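Local coordinates for protein terminal oxygenase component of carbazole 1,9a-dioxygenase (Sphingomonas, PDB 3GKQ) that is the terminal oxygenase of carbazole 1,9a-dioxygenase, a trimeric Rieske non-heme iron enzyme that probably uses ferredoxin-delivered electrons to dioxygenate carbazole, at residues 29-34 with 144-149; 151-156 with 282-287. All blocks are in the same frame, centred on the assembly; numbering follows the deposited sequence.

Interaction 1 (29-34 with 144-149)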
# COMPACT_ATOMS: atom_id res chain seq x y z
N ARG A 29 -26.78 -9.22 1.44
CA ARG A 29 -27.26 -9.42 0.08
C ARG A 29 -28.78 -9.58 0.09
O ARG A 29 -29.37 -9.98 1.10
CB ARG A 29 -26.59 -10.66 -0.54
CG ARG A 29 -26.77 -10.78 -2.05
CD ARG A 29 -26.00 -11.99 -2.62
NE ARG A 29 -26.15 -12.08 -4.07
CZ ARG A 29 -25.64 -11.21 -4.94
NH1 ARG A 29 -24.93 -10.17 -4.52
NH2 ARG A 29 -25.86 -11.37 -6.25
N ASN A 30 -29.41 -9.26 -1.04
CA ASN A 30 -30.86 -9.36 -1.21
C ASN A 30 -31.63 -8.27 -0.45
O ASN A 30 -32.67 -8.53 0.15
CB ASN A 30 -31.34 -10.75 -0.79
CG ASN A 30 -30.78 -11.84 -1.69
OD1 ASN A 30 -30.92 -11.80 -2.91
ND2 ASN A 30 -30.12 -12.83 -1.09
N HIS A 31 -31.12 -7.04 -0.52
CA HIS A 31 -31.75 -5.89 0.12
C HIS A 31 -31.57 -4.67 -0.79
O HIS A 31 -30.69 -4.66 -1.66
CB HIS A 31 -31.09 -5.59 1.47
CG HIS A 31 -31.43 -6.57 2.55
ND1 HIS A 31 -32.59 -6.50 3.28
CD2 HIS A 31 -30.74 -7.63 3.04
CE1 HIS A 31 -32.60 -7.47 4.18
NE2 HIS A 31 -31.49 -8.17 4.05
N TRP A 32 -32.41 -3.65 -0.58
CA TRP A 32 -32.33 -2.41 -1.35
C TRP A 32 -31.35 -1.47 -0.66
O TRP A 32 -31.31 -1.40 0.57
CB TRP A 32 -33.69 -1.70 -1.43
CG TRP A 32 -34.72 -2.39 -2.27
CD1 TRP A 32 -35.68 -3.26 -1.85
CD2 TRP A 32 -34.90 -2.24 -3.68
NE1 TRP A 32 -36.45 -3.66 -2.91
CE2 TRP A 32 -36.00 -3.05 -4.05
CE3 TRP A 32 -34.24 -1.50 -4.68
CZ2 TRP A 32 -36.46 -3.14 -5.37
CZ3 TRP A 32 -34.70 -1.59 -5.99
CH2 TRP A 32 -35.80 -2.41 -6.32
N TYR A 33 -30.58 -0.74 -1.46
CA TYR A 33 -29.61 0.21 -0.95
C TYR A 33 -29.61 1.47 -1.81
O TYR A 33 -29.63 1.38 -3.03
CB TYR A 33 -28.20 -0.39 -1.00
CG TYR A 33 -27.94 -1.52 -0.03
CD1 TYR A 33 -27.57 -1.27 1.29
CD2 TYR A 33 -28.04 -2.85 -0.45
CE1 TYR A 33 -27.31 -2.31 2.18
CE2 TYR A 33 -27.79 -3.90 0.43
CZ TYR A 33 -27.43 -3.62 1.74
OH TYR A 33 -27.18 -4.66 2.60
N PRO A 34 -29.60 2.65 -1.17
CA PRO A 34 -29.58 3.90 -1.94
C PRO A 34 -28.12 4.12 -2.33
O PRO A 34 -27.22 3.87 -1.53
CB PRO A 34 -30.08 4.92 -0.92
CG PRO A 34 -29.52 4.40 0.37
CD PRO A 34 -29.77 2.91 0.27
N GLU A 144 -36.13 -12.38 -6.27
CA GLU A 144 -37.07 -11.33 -6.64
C GLU A 144 -37.12 -10.30 -5.52
O GLU A 144 -37.18 -10.65 -4.35
CB GLU A 144 -38.47 -11.92 -6.87
CG GLU A 144 -38.70 -12.41 -8.29
CD GLU A 144 -38.77 -11.26 -9.28
OE1 GLU A 144 -39.69 -10.41 -9.14
OE2 GLU A 144 -37.92 -11.20 -10.20
N PRO A 145 -37.09 -9.01 -5.89
CA PRO A 145 -37.14 -7.93 -4.90
C PRO A 145 -38.45 -7.84 -4.13
O PRO A 145 -39.53 -8.01 -4.69
CB PRO A 145 -36.92 -6.68 -5.76
CG PRO A 145 -36.09 -7.19 -6.89
CD PRO A 145 -36.76 -8.49 -7.22
N HIS A 146 -38.34 -7.60 -2.83
CA HIS A 146 -39.51 -7.42 -1.98
C HIS A 146 -39.77 -5.92 -2.06
O HIS A 146 -39.04 -5.21 -2.76
CB HIS A 146 -39.19 -7.82 -0.54
CG HIS A 146 -37.82 -7.42 -0.09
ND1 HIS A 146 -36.71 -8.21 -0.31
CD2 HIS A 146 -37.37 -6.31 0.53
CE1 HIS A 146 -35.63 -7.60 0.15
NE2 HIS A 146 -36.01 -6.44 0.67
N ASP A 147 -40.79 -5.43 -1.37
CA ASP A 147 -41.10 -4.00 -1.39
C ASP A 147 -39.98 -3.17 -0.79
O ASP A 147 -39.38 -3.57 0.21
CB ASP A 147 -42.38 -3.71 -0.59
CG ASP A 147 -43.62 -4.31 -1.23
OD1 ASP A 147 -43.90 -3.98 -2.40
OD2 ASP A 147 -44.31 -5.10 -0.55
N LEU A 148 -39.71 -2.02 -1.40
CA LEU A 148 -38.67 -1.12 -0.92
C LEU A 148 -38.96 -0.71 0.52
O LEU A 148 -38.04 -0.48 1.31
CB LEU A 148 -38.60 0.13 -1.79
CG LEU A 148 -37.64 1.22 -1.30
CD1 LEU A 148 -36.20 0.69 -1.33
CD2 LEU A 148 -37.77 2.47 -2.16
N ALA A 149 -40.25 -0.60 0.84
CA ALA A 149 -40.70 -0.20 2.17
C ALA A 149 -40.16 -1.09 3.28
O ALA A 149 -40.04 -0.66 4.43
CB ALA A 149 -42.22 -0.17 2.21

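Interaction 2 (151-156 with 282-287)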
# COMPACT_ATOMS: atom_id res chain seq x y z
N ASP A 151 -37.16 -2.21 3.44
CA ASP A 151 -35.75 -1.89 3.66
C ASP A 151 -35.43 -0.45 4.05
O ASP A 151 -34.27 -0.03 3.96
CB ASP A 151 -34.90 -2.28 2.44
CG ASP A 151 -34.68 -3.77 2.32
OD1 ASP A 151 -34.73 -4.47 3.35
OD2 ASP A 151 -34.44 -4.25 1.19
N VAL A 152 -36.44 0.32 4.45
CA VAL A 152 -36.22 1.70 4.87
C VAL A 152 -36.98 1.91 6.18
O VAL A 152 -37.93 1.18 6.47
CB VAL A 152 -36.71 2.71 3.80
CG1 VAL A 152 -36.01 2.44 2.47
CG2 VAL A 152 -38.22 2.64 3.63
N PRO A 153 -36.58 2.90 6.98
CA PRO A 153 -37.27 3.14 8.25
C PRO A 153 -38.75 3.47 8.09
O PRO A 153 -39.19 3.96 7.05
CB PRO A 153 -36.50 4.32 8.86
CG PRO A 153 -35.13 4.20 8.24
CD PRO A 153 -35.46 3.85 6.81
N PRO A 154 -39.56 3.18 9.13
CA PRO A 154 -40.99 3.47 9.08
C PRO A 154 -41.22 4.95 8.80
O PRO A 154 -40.57 5.81 9.40
CB PRO A 154 -41.47 3.07 10.47
CG PRO A 154 -40.56 1.93 10.82
CD PRO A 154 -39.21 2.45 10.36
N GLY A 155 -42.13 5.24 7.87
CA GLY A 155 -42.45 6.62 7.54
C GLY A 155 -41.56 7.34 6.55
O GLY A 155 -41.86 8.46 6.14
N PHE A 156 -40.46 6.71 6.14
CA PHE A 156 -39.57 7.36 5.19
C PHE A 156 -40.25 7.61 3.85
O PHE A 156 -39.98 8.60 3.18
CB PHE A 156 -38.31 6.53 4.96
CG PHE A 156 -37.33 7.19 4.03
CD1 PHE A 156 -36.63 8.32 4.43
CD2 PHE A 156 -37.14 6.71 2.74
CE1 PHE A 156 -35.75 8.96 3.56
CE2 PHE A 156 -36.27 7.34 1.86
CZ PHE A 156 -35.58 8.47 2.27
N THR A 282 -36.75 15.05 10.98
CA THR A 282 -36.45 13.65 11.27
C THR A 282 -35.22 13.29 10.44
O THR A 282 -35.18 13.56 9.24
CB THR A 282 -37.61 12.72 10.89
OG1 THR A 282 -38.75 13.01 11.71
CG2 THR A 282 -37.21 11.26 11.10
N GLN A 283 -34.23 12.69 11.07
CA GLN A 283 -33.02 12.31 10.35
C GLN A 283 -32.94 10.81 10.07
O GLN A 283 -33.23 9.99 10.95
CB GLN A 283 -31.79 12.76 11.13
CG GLN A 283 -30.49 12.57 10.35
CD GLN A 283 -29.33 13.31 10.97
OE1 GLN A 283 -29.49 14.45 11.41
NE2 GLN A 283 -28.16 12.69 10.98
N PHE A 284 -32.56 10.48 8.84
CA PHE A 284 -32.42 9.10 8.39
C PHE A 284 -30.98 8.94 7.89
O PHE A 284 -30.50 9.77 7.12
CB PHE A 284 -33.39 8.82 7.24
CG PHE A 284 -34.84 9.06 7.59
CD1 PHE A 284 -35.61 8.05 8.15
CD2 PHE A 284 -35.44 10.28 7.31
CE1 PHE A 284 -36.96 8.26 8.44
CE2 PHE A 284 -36.79 10.50 7.60
CZ PHE A 284 -37.55 9.49 8.16
N GLU A 285 -30.31 7.87 8.31
CA GLU A 285 -28.93 7.64 7.87
C GLU A 285 -28.69 6.23 7.34
O GLU A 285 -29.16 5.25 7.92
CB GLU A 285 -27.95 7.86 9.02
CG GLU A 285 -28.06 9.18 9.75
CD GLU A 285 -26.86 9.45 10.63
OE1 GLU A 285 -26.37 8.50 11.29
OE2 GLU A 285 -26.41 10.61 10.67
N TRP A 286 -27.95 6.15 6.24
CA TRP A 286 -27.58 4.87 5.62
C TRP A 286 -26.05 4.77 5.70
O TRP A 286 -25.35 5.78 5.68
CB TRP A 286 -27.99 4.82 4.15
CG TRP A 286 -29.40 4.33 3.89
CD1 TRP A 286 -29.78 3.06 3.58
CD2 TRP A 286 -30.60 5.12 3.90
NE1 TRP A 286 -31.14 3.00 3.39
CE2 TRP A 286 -31.67 4.25 3.58
CE3 TRP A 286 -30.87 6.47 4.15
CZ2 TRP A 286 -32.99 4.69 3.50
CZ3 TRP A 286 -32.19 6.91 4.07
CH2 TRP A 286 -33.23 6.02 3.75
N TYR A 287 -25.56 3.54 5.80
CA TYR A 287 -24.13 3.26 5.86
C TYR A 287 -23.97 2.14 4.84
O TYR A 287 -23.86 0.97 5.19
CB TYR A 287 -23.75 2.75 7.25
CG TYR A 287 -24.34 3.59 8.36
CD1 TYR A 287 -23.75 4.79 8.74
CD2 TYR A 287 -25.52 3.20 8.99
CE1 TYR A 287 -24.33 5.59 9.74
CE2 TYR A 287 -26.10 3.98 9.98
CZ TYR A 287 -25.50 5.17 10.35
OH TYR A 287 -26.09 5.94 11.33
O HOH W 1 -32.33 0.74 2.11

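Interaction 1 (29-34 with 144-149)
Trp32 and His146 are joined by a hydrogen bond and by their rings: the indole NE1 donates to His146 O at 3.0 Å. The bond is nearly straight, 167° at the hydrogen, and the acceptor lies close to the indole plane. Leu148 packs on the same indole; its CA sits over one face, in a CH-pi contact 4.1 Å from the centroid of the five-membered ring, and its methyl CD1 touches Trp32 CB at 3.5 Å. Farther along, at the benzo end, Pro145 CB reaches Trp32 CZ2 at 3.6 Å. The edge of the five-membered ring is turned toward the face of the His146 imidazole, with planes 84° apart, an edge-to-face pair that His31 enlarges into an aromatic cluster. The imidazole reaches across because His146 CG takes the position between backbone N and carbonyl carbon (chi1 38°); this brings CE1 to within 3.1 Å of Asn30 O, which lies in the ring plane.

Asp151 positions these groups from outside the two segments: OD2 takes a hydrogen bond from Trp32 N and is hydrogen-bonded to His146 NE2, while OD1 is hydrogen-bonded to His31 ND1. Both imidazoles are thus anchored to one acidic group, which would probably offset any positive charge they carry. The contact lays the loop after strand 135-140 against strand 31-35, the outermost strand, within this chain, of a three-stranded antiparallel sheet. A G1 bulge sets Asn30 and His31 against Val140 of strand 135-140, where Phe139 meets Trp32 edge-to-face, while Leu148 touches Phe137 there and Arg130 and Glu132 of strand 129-132.

Interaction 2 (151-156 with 282-287)
Phe156 is the corner of an aromatic trio, meeting Phe284 and Trp286 in different ways. Toward Phe284 it presents an edge: CD1 sits over the middle of the Phe284 ring, 3.7 Å from Phe284 CD2, with the planes at 73° and the centroids 5.0 Å apart. Toward Trp286 it presents a face instead, and the corner CH2 of the indole's six-membered ring points down onto its centre, 3.7 Å above the plane. Two consecutive T-shaped (edge-to-face) pairs thus make a small aromatic cluster in which Phe156 is edge to one partner and face to the other. Its CG lies anti to the backbone N (chi1 -178°), which extends the ring from the loop to the strand's side chains.

The prolines and valine fill in around the rings. Pro153 lies along the edge of Phe284, its CG 3.9 Å from Phe284 CD1, and Val152 CG1 approaches Trp286 CZ2 at 3.9 Å, near the indole plane. A type II turn from Pro153 to Phe156, closed by a bond from Phe156 N to Pro153 O, bends the chain so that Pro153 and Phe156 can both face the strand; Gly155 has the positive phi angle usual for its place in this turn. At the other end a water bridges the segments, donating to Asp151 O at 2.8 Å and accepting from Trp286 NE1 at 2.9 Å.

Apart from the water bridge the contact is apolar packing; the Phe284 side chain is about 14 Å from a bound iron. The loop lies against strand 282-289, which runs between strands 270-274 and 294-304 in the large antiparallel sheet of the Bet v 1-like catalytic domain; Leu135 and Phe137 of strand 135-140 touch Phe156 from the smaller sheet.

How the interactions relate
From the N terminus, interaction 1 closes first: 29-34 meets 144-149 after an excursion of about 110 residues that carries Cys72, His74, Cys93 and His96 of the [2Fe-2S] cluster. Interaction 2 opens only two residues later and closes at 282-287, past His186 and His190 of the iron site, so the two loops follow in series and neither nest nor cross. The connection after strand 135-140 serves both, its first part returning to strand 31-35 and its second crossing to the large sheet. Pro34 CD also packs 3.3 Å from Trp286 CD1, so the small sheet that holds strand 31-35 and the catalytic sheet meet directly.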